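PDB 3F7W: putative fructosamine-3-kinase from Thermobifida fusca YX, which probably acts as a kinase of the fructosamine kinase family, though its substrate and physiological role are not established. Local coordinates for residues A[26-31]-A[128-133]; A[139-144]-A[216-221]; A[200-205]-A[230-235]. One frame throughout, in Å; residues are numbered along the deposited sequence. Where two conformers were deposited one is given.

Contact 1 of 3, residues A[26-31]-A[128-133]; sequences SHRWHL and IGPLPM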
# COMPACT_ATOMS: atom_id res chain seq x y z
N SER A 26 -9.28 5.33 11.48
CA SER A 26 -7.95 5.38 10.89
C SER A 26 -7.76 6.78 10.35
O SER A 26 -8.61 7.28 9.61
CB SER A 26 -7.81 4.35 9.78
OG SER A 26 -6.54 4.47 9.14
N HIS A 27 -6.66 7.41 10.73
CA HIS A 27 -6.37 8.78 10.33
C HIS A 27 -7.61 9.63 10.59
O HIS A 27 -7.99 9.78 11.73
CB HIS A 27 -5.88 8.80 8.89
CG HIS A 27 -4.61 8.04 8.69
ND1 HIS A 27 -3.41 8.44 9.24
CD2 HIS A 27 -4.36 6.92 7.98
CE1 HIS A 27 -2.47 7.58 8.88
NE2 HIS A 27 -3.02 6.65 8.12
N ARG A 28 -8.25 10.08 9.50
CA ARG A 28 -9.31 11.09 9.54
C ARG A 28 -10.72 10.49 9.34
O ARG A 28 -11.70 11.24 9.27
CB ARG A 28 -9.07 12.16 8.44
CG ARG A 28 -7.61 12.39 7.95
CD ARG A 28 -6.71 13.02 9.02
NE ARG A 28 -5.86 14.06 8.43
CZ ARG A 28 -4.55 14.22 8.64
NH1 ARG A 28 -3.87 13.41 9.44
NH2 ARG A 28 -3.93 15.22 8.03
N TRP A 29 -10.82 9.17 9.24
CA TRP A 29 -12.10 8.51 8.92
C TRP A 29 -12.43 7.39 9.90
O TRP A 29 -11.56 6.93 10.65
CB TRP A 29 -12.11 8.00 7.49
CG TRP A 29 -10.91 7.27 7.13
CD1 TRP A 29 -10.70 5.93 7.21
CD2 TRP A 29 -9.70 7.85 6.62
NE1 TRP A 29 -9.43 5.63 6.76
CE2 TRP A 29 -8.78 6.79 6.42
CE3 TRP A 29 -9.31 9.16 6.30
CZ2 TRP A 29 -7.49 7.00 5.91
CZ3 TRP A 29 -8.01 9.38 5.81
CH2 TRP A 29 -7.12 8.30 5.62
N HIS A 30 -13.70 7.01 9.92
CA HIS A 30 -14.23 6.03 10.83
C HIS A 30 -14.47 4.71 10.10
O HIS A 30 -14.74 4.71 8.89
CB HIS A 30 -15.52 6.57 11.41
CG HIS A 30 -15.34 7.87 12.14
ND1 HIS A 30 -15.16 7.94 13.51
CD2 HIS A 30 -15.27 9.15 11.69
CE1 HIS A 30 -15.00 9.21 13.86
NE2 HIS A 30 -15.06 9.95 12.78
N LEU A 31 -14.41 3.60 10.84
CA LEU A 31 -14.55 2.25 10.27
C LEU A 31 -15.77 1.54 10.81
O LEU A 31 -16.15 1.71 11.99
CB LEU A 31 -13.29 1.43 10.57
CG LEU A 31 -11.96 2.11 10.29
CD1 LEU A 31 -10.76 1.18 10.62
CD2 LEU A 31 -11.93 2.54 8.84
N ILE A 128 -0.68 8.48 0.43
CA ILE A 128 -0.08 7.48 1.29
C ILE A 128 -0.46 7.94 2.70
O ILE A 128 -0.00 8.98 3.18
CB ILE A 128 1.43 7.33 0.99
CG1 ILE A 128 2.03 6.14 1.77
CG2 ILE A 128 2.22 8.67 1.27
CD1 ILE A 128 1.55 4.72 1.23
N GLY A 129 -1.39 7.21 3.31
CA GLY A 129 -2.19 7.72 4.42
C GLY A 129 -2.84 9.04 4.03
O GLY A 129 -3.42 9.13 2.95
N PRO A 130 -2.71 10.08 4.88
CA PRO A 130 -3.21 11.41 4.55
C PRO A 130 -2.24 12.26 3.73
O PRO A 130 -2.57 13.41 3.40
CB PRO A 130 -3.41 12.04 5.94
CG PRO A 130 -2.30 11.48 6.76
CD PRO A 130 -2.06 10.04 6.21
N LEU A 131 -1.05 11.75 3.41
CA LEU A 131 -0.08 12.57 2.68
C LEU A 131 -0.27 12.42 1.19
O LEU A 131 -0.45 11.28 0.71
CB LEU A 131 1.38 12.17 3.01
CG LEU A 131 1.89 12.45 4.41
CD1 LEU A 131 3.34 11.86 4.57
CD2 LEU A 131 1.83 13.93 4.68
N PRO A 132 -0.16 13.52 0.44
CA PRO A 132 -0.11 13.38 -1.02
C PRO A 132 1.03 12.46 -1.46
O PRO A 132 2.11 12.41 -0.83
CB PRO A 132 0.14 14.81 -1.49
CG PRO A 132 -0.48 15.65 -0.42
CD PRO A 132 -0.07 14.94 0.84
N MSE A 133 0.75 11.71 -2.53
CA MSE A 133 1.71 10.81 -3.14
C MSE A 133 1.61 11.05 -4.66
O MSE A 133 0.56 10.84 -5.26
CB MSE A 133 1.44 9.33 -2.80
CG MSE A 133 2.48 8.38 -3.45
SE MSE A 133 2.15 6.52 -3.10
CE MSE A 133 0.51 6.35 -4.14

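Contact 2 of 3, residues A[139-144]-A[216-221]; sequences STWPEF and GGHREA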
# COMPACT_ATOMS: atom_id res chain seq x y z
N SER A 139 8.32 6.98 -17.12
CA SER A 139 8.68 5.82 -17.91
C SER A 139 9.83 5.00 -17.32
O SER A 139 10.03 3.87 -17.71
CB SER A 139 9.03 6.29 -19.33
OG SER A 139 10.09 7.23 -19.28
N THR A 140 10.61 5.59 -16.42
CA THR A 140 11.80 4.95 -15.86
C THR A 140 11.77 4.99 -14.33
O THR A 140 11.35 5.99 -13.74
CB THR A 140 13.09 5.62 -16.39
OG1 THR A 140 13.09 7.01 -16.05
CG2 THR A 140 13.18 5.48 -17.91
N TRP A 141 12.20 3.91 -13.69
CA TRP A 141 12.06 3.80 -12.25
C TRP A 141 12.96 4.74 -11.41
O TRP A 141 12.47 5.37 -10.46
CB TRP A 141 12.18 2.34 -11.78
CG TRP A 141 11.92 2.20 -10.32
CD1 TRP A 141 10.73 2.20 -9.70
CD2 TRP A 141 12.91 2.11 -9.30
NE1 TRP A 141 10.90 2.11 -8.33
CE2 TRP A 141 12.24 2.04 -8.06
CE3 TRP A 141 14.31 2.08 -9.31
CZ2 TRP A 141 12.90 1.95 -6.86
CZ3 TRP A 141 14.97 1.99 -8.10
CH2 TRP A 141 14.26 1.91 -6.88
N PRO A 142 14.27 4.83 -11.72
CA PRO A 142 15.11 5.65 -10.84
C PRO A 142 14.62 7.09 -10.70
O PRO A 142 14.59 7.61 -9.59
CB PRO A 142 16.51 5.60 -11.52
CG PRO A 142 16.49 4.33 -12.30
CD PRO A 142 15.06 4.22 -12.80
N GLU A 143 14.22 7.70 -11.80
CA GLU A 143 13.69 9.06 -11.76
C GLU A 143 12.36 9.15 -10.99
O GLU A 143 12.14 10.07 -10.20
CB GLU A 143 13.49 9.57 -13.19
CG GLU A 143 14.78 9.86 -13.96
CD GLU A 143 15.60 8.62 -14.37
OE1 GLU A 143 15.06 7.48 -14.48
OE2 GLU A 143 16.81 8.81 -14.58
N PHE A 144 11.46 8.24 -11.29
CA PHE A 144 10.22 8.15 -10.56
C PHE A 144 10.45 8.01 -9.05
O PHE A 144 9.84 8.73 -8.24
CB PHE A 144 9.43 6.96 -11.11
CG PHE A 144 8.25 6.58 -10.29
CD1 PHE A 144 7.10 7.36 -10.29
CD2 PHE A 144 8.28 5.42 -9.51
CE1 PHE A 144 6.02 7.01 -9.51
CE2 PHE A 144 7.18 5.06 -8.75
CZ PHE A 144 6.06 5.86 -8.75
N GLY A 216 1.56 2.01 -10.45
CA GLY A 216 2.64 1.37 -11.20
C GLY A 216 3.94 1.63 -10.48
O GLY A 216 4.34 2.78 -10.31
N GLY A 217 4.59 0.56 -10.04
CA GLY A 217 5.78 0.66 -9.17
C GLY A 217 6.68 -0.52 -9.43
O GLY A 217 6.35 -1.38 -10.26
N HIS A 218 7.80 -0.57 -8.74
CA HIS A 218 8.66 -1.72 -8.81
C HIS A 218 8.07 -2.79 -7.91
O HIS A 218 7.78 -2.54 -6.75
CB HIS A 218 10.08 -1.37 -8.36
CG HIS A 218 11.11 -2.30 -8.89
ND1 HIS A 218 11.07 -3.67 -8.65
CD2 HIS A 218 12.19 -2.08 -9.67
CE1 HIS A 218 12.12 -4.23 -9.24
NE2 HIS A 218 12.82 -3.29 -9.85
N ARG A 219 7.89 -3.99 -8.45
CA ARG A 219 7.29 -5.08 -7.66
C ARG A 219 8.10 -5.41 -6.40
O ARG A 219 7.54 -5.84 -5.41
CB ARG A 219 7.08 -6.32 -8.51
CG ARG A 219 8.33 -6.97 -9.09
CD ARG A 219 8.00 -7.68 -10.43
NE ARG A 219 9.10 -8.51 -10.94
CZ ARG A 219 9.21 -9.84 -10.80
NH1 ARG A 219 8.32 -10.55 -10.13
NH2 ARG A 219 10.26 -10.47 -11.32
N GLU A 220 9.42 -5.18 -6.43
CA GLU A 220 10.27 -5.36 -5.25
C GLU A 220 9.82 -4.49 -4.07
O GLU A 220 10.05 -4.87 -2.93
CB GLU A 220 11.75 -5.16 -5.57
CG GLU A 220 12.34 -6.32 -6.44
CD GLU A 220 13.79 -6.11 -6.89
OE1 GLU A 220 14.58 -5.44 -6.18
OE2 GLU A 220 14.14 -6.66 -7.94
N ALA A 221 9.16 -3.35 -4.33
CA ALA A 221 8.65 -2.48 -3.28
C ALA A 221 7.73 -3.23 -2.34
O ALA A 221 7.89 -3.17 -1.13
CB ALA A 221 7.91 -1.24 -3.89
O HOH W 1 8.51 1.50 -6.79

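Contact 3 of 3, residues A[200-205]-A[230-235]; sequences VLWQDD and GLPYLD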
# COMPACT_ATOMS: atom_id res chain seq x y z
N VAL A 200 -2.34 -7.12 5.42
CA VAL A 200 -2.52 -8.51 4.97
C VAL A 200 -3.45 -9.21 5.96
O VAL A 200 -3.12 -9.37 7.15
CB VAL A 200 -1.16 -9.24 4.83
CG1 VAL A 200 -1.34 -10.69 4.34
CG2 VAL A 200 -0.26 -8.43 3.89
N LEU A 201 -4.62 -9.57 5.47
CA LEU A 201 -5.62 -10.28 6.25
C LEU A 201 -5.65 -11.73 5.80
O LEU A 201 -6.06 -12.06 4.68
CB LEU A 201 -7.00 -9.66 6.07
CG LEU A 201 -7.13 -8.18 6.43
CD1 LEU A 201 -8.59 -7.78 6.42
CD2 LEU A 201 -6.49 -7.87 7.76
N TRP A 202 -5.18 -12.59 6.68
CA TRP A 202 -5.04 -14.00 6.35
C TRP A 202 -6.40 -14.70 6.24
O TRP A 202 -7.37 -14.38 6.97
CB TRP A 202 -4.12 -14.68 7.35
CG TRP A 202 -2.72 -14.21 7.25
CD1 TRP A 202 -2.18 -13.11 7.85
CD2 TRP A 202 -1.68 -14.80 6.49
NE1 TRP A 202 -0.86 -12.99 7.52
CE2 TRP A 202 -0.52 -14.02 6.68
CE3 TRP A 202 -1.60 -15.93 5.67
CZ2 TRP A 202 0.70 -14.33 6.08
CZ3 TRP A 202 -0.38 -16.24 5.07
CH2 TRP A 202 0.75 -15.44 5.28
N GLN A 203 -6.45 -15.63 5.29
CA GLN A 203 -7.60 -16.48 5.02
C GLN A 203 -7.10 -17.93 5.02
O GLN A 203 -5.91 -18.17 5.14
CB GLN A 203 -8.15 -16.13 3.64
CG GLN A 203 -8.66 -14.67 3.54
CD GLN A 203 -9.94 -14.46 4.31
OE1 GLN A 203 -11.01 -14.48 3.73
NE2 GLN A 203 -9.83 -14.27 5.63
N ASP A 204 -8.02 -18.88 4.92
CA ASP A 204 -7.63 -20.29 4.86
C ASP A 204 -6.87 -20.62 3.58
O ASP A 204 -6.04 -21.53 3.57
CB ASP A 204 -8.88 -21.18 4.94
CG ASP A 204 -9.58 -21.10 6.29
OD1 ASP A 204 -8.89 -20.98 7.33
OD2 ASP A 204 -10.83 -21.13 6.28
N ASP A 205 -7.16 -19.90 2.51
CA ASP A 205 -6.71 -20.26 1.17
C ASP A 205 -5.81 -19.20 0.54
O ASP A 205 -5.65 -19.17 -0.67
CB ASP A 205 -7.93 -20.53 0.27
CG ASP A 205 -8.84 -19.32 0.12
OD1 ASP A 205 -8.70 -18.34 0.90
OD2 ASP A 205 -9.71 -19.35 -0.78
N GLY A 230 8.03 -7.24 8.70
CA GLY A 230 7.92 -8.69 8.86
C GLY A 230 6.54 -9.18 8.47
O GLY A 230 5.60 -8.39 8.35
N LEU A 231 6.42 -10.50 8.29
CA LEU A 231 5.16 -11.13 7.92
C LEU A 231 5.22 -12.57 8.36
O LEU A 231 6.27 -13.20 8.20
CB LEU A 231 4.97 -11.12 6.41
CG LEU A 231 3.62 -11.60 5.87
CD1 LEU A 231 2.53 -10.52 6.09
CD2 LEU A 231 3.72 -12.03 4.40
N PRO A 232 4.10 -13.11 8.87
CA PRO A 232 4.09 -14.55 9.12
C PRO A 232 4.43 -15.30 7.86
O PRO A 232 3.93 -14.95 6.79
CB PRO A 232 2.65 -14.81 9.56
CG PRO A 232 2.21 -13.47 10.17
CD PRO A 232 2.83 -12.47 9.24
N TYR A 233 5.30 -16.32 7.97
CA TYR A 233 5.65 -17.17 6.83
C TYR A 233 6.19 -16.39 5.62
O TYR A 233 5.97 -16.78 4.48
CB TYR A 233 4.44 -18.06 6.42
CG TYR A 233 3.96 -18.91 7.57
CD1 TYR A 233 4.76 -19.96 8.08
CD2 TYR A 233 2.75 -18.65 8.20
CE1 TYR A 233 4.33 -20.71 9.14
CE2 TYR A 233 2.32 -19.39 9.27
CZ TYR A 233 3.12 -20.42 9.76
OH TYR A 233 2.68 -21.17 10.82
N LEU A 234 6.91 -15.30 5.89
CA LEU A 234 7.49 -14.47 4.82
C LEU A 234 8.24 -15.28 3.79
O LEU A 234 8.01 -15.10 2.60
CB LEU A 234 8.42 -13.41 5.38
CG LEU A 234 9.05 -12.48 4.35
CD1 LEU A 234 7.99 -11.69 3.53
CD2 LEU A 234 10.01 -11.52 5.04
N ASP A 235 9.14 -16.17 4.21
CA ASP A 235 9.94 -16.92 3.24
C ASP A 235 9.09 -17.84 2.36
O ASP A 235 9.38 -17.99 1.18
CB ASP A 235 11.03 -17.73 3.94
CG ASP A 235 12.15 -16.86 4.47
OD1 ASP A 235 12.35 -15.78 3.91
OD2 ASP A 235 12.82 -17.28 5.43

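Contact 1 of 3, residues A[26-31]-A[128-133]
The shortest polar bond here, Ile128 N to Leu131 O at 2.8 Å, is paired with the turn-closing bond from Leu131 N to Ile128 O; together they hold the type II' turn that sets Gly129 and Pro130 against His27 and Arg28. Opposite it, Ser26 to Trp29 form a second type II' turn, so two hairpin tips meet end on. Pro130 is the buried residue of the meeting. Its CD lies over one face of the His27 imidazole, 3.8 Å from the ring centroid and 17° off the ring normal, which meets the definition of a CH-pi contact. His27 reaches it with CG beside the backbone N and anti to the carbonyl carbon (chi1 -62°), and its NE2 approaches Gly129 CA at 3.9 Å. Phi at Gly129 is positive (52°), consistent with a glycine. In the modelled conformer of Arg28, one of two, the guanidinium lies flat over Pro130: CB sits beneath its centre, 3.7 Å from Arg28 CZ. This second contact is therefore less certain than the first. Leu269 of helix 251-270 also touches Pro130. The turn at 26-29 joins the first two strands of the five-stranded antiparallel sheet, the place that holds the nucleotide-binding loop in protein kinases, so probably the equivalent element here, and the contact bridges that N-terminal lobe to a small hairpin of the C-terminal lobe.

Contact 2 of 3, residues A[139-144]-A[216-221]
His218 and Trp141 account for most of the buried surface, and they meet in two ways. His218 CB lies over one face of the indole, 4.0 Å from the centroid of the five-membered ring and 28° off its normal, a CH-pi contact in which Trp141 NE1 is the nearest atom at 3.6 Å. Beyond it the imidazole presents its edge to the same ring, with centroids 5.2 Å apart and planes at 78°, an edge-to-face pair. Trp141 has CG anti to its backbone nitrogen (chi1 -175°), which sends the indole across to the 216-221 segment. Its NE1 gives its hydrogen, at the ring edge and in plane, to a water 2.9 Å away that also accepts from His218 N, so one water molecule serves both donors. The imidazole is fixed in rotation from its far side: His218 is the N-cap of helix 219-229, and its ND1 accepts from Glu220 N, 3.2 Å between the two atoms and nearly in the ring plane. Phe144 reaches the earlier part of the other segment, its CZ 3.9 Å from Gly216 O. Were Trp141 an alanine, the water would probably lose one donor and the edge of His218 the ring face it meets. Around the pair, His258 of helix 251-270 meets both rings, Leu178 of helix 178-181 touches Trp141, and Gly217 is backbone-bonded to Ala189 of strand 189-191.

Contact 3 of 3, residues A[200-205]-A[230-235]
This is apolar packing in the C-terminal lobe of a protein-kinase-like fold, between the first strand of the hairpin 200-203/206-209 and the loop linking helices 219-229 and 234-244. The evidence is that the close approaches come from Val200 and Trp202 on the strand, and Leu231 and Pro232 on the loop, carbon against carbon, with no direct polar bond between the segments. Trp202 has the largest share of the buried surface. Its CG stands beside the backbone nitrogen (chi1 -67°), and the indole extends its rim toward the loop. There CZ2 meets Leu231 CG at 4.0 Å, close to the ring plane. Trp202 CZ2 also meets Pro232 CB at 4.0 Å, and NE1 lies near CG and CD of the same proline. Leu231, with CG anti to its nitrogen, divides its branches: CD2 turns to the indole and CD1 to Val200, 4.1 Å from Val200 CB, so one leucine fills the angle between two strand residues. Val200 in turn lays CG1 over a face of the Trp202 ring, offset toward the rim, which probably restricts the tilt of the indole. The loop makes a type II turn from Leu231 to Leu234, with a weak bond from Leu234 N to Leu231 O, and Tyr233 at the third position has positive phi (56°) and precedes helix 234-244 as its N-cap residue. Ala101 of helix 99-114 and nearby Pro97 touch the indole as well, while Leu226 of helix 219-229 lies against Val200 and Leu231. Next along the chain, Gln203 NE2 bonds Trp202 O at 2.8 Å and an almost straight 174°, approaching from above the carbonyl plane. The closest approach between the segments is Trp202 CZ2 to Pro232 O, at 3.4 Å.

How the contacts relate
From the N terminus, contact 1 comes first: residues 26-31 open a span that closes at 128-133, joining the N-terminal sheet to the small hairpin of the other lobe. A few residues later, segment 139-144 at the start of helix 141-159 opens contact 2. Before it closes at 216-221, segment 200-205 opens contact 3, which closes only at 230-235, so contacts 2 and 3 cross, whereas contact 1 lies in series with both. Between them, contacts 2 and 3 tie the start of helix 141-159 to the start of helix 219-229, and hairpin 200-203/206-209 to the loop that follows that helix. Centres lie 23 to 25 Å apart, and none of the three touches another.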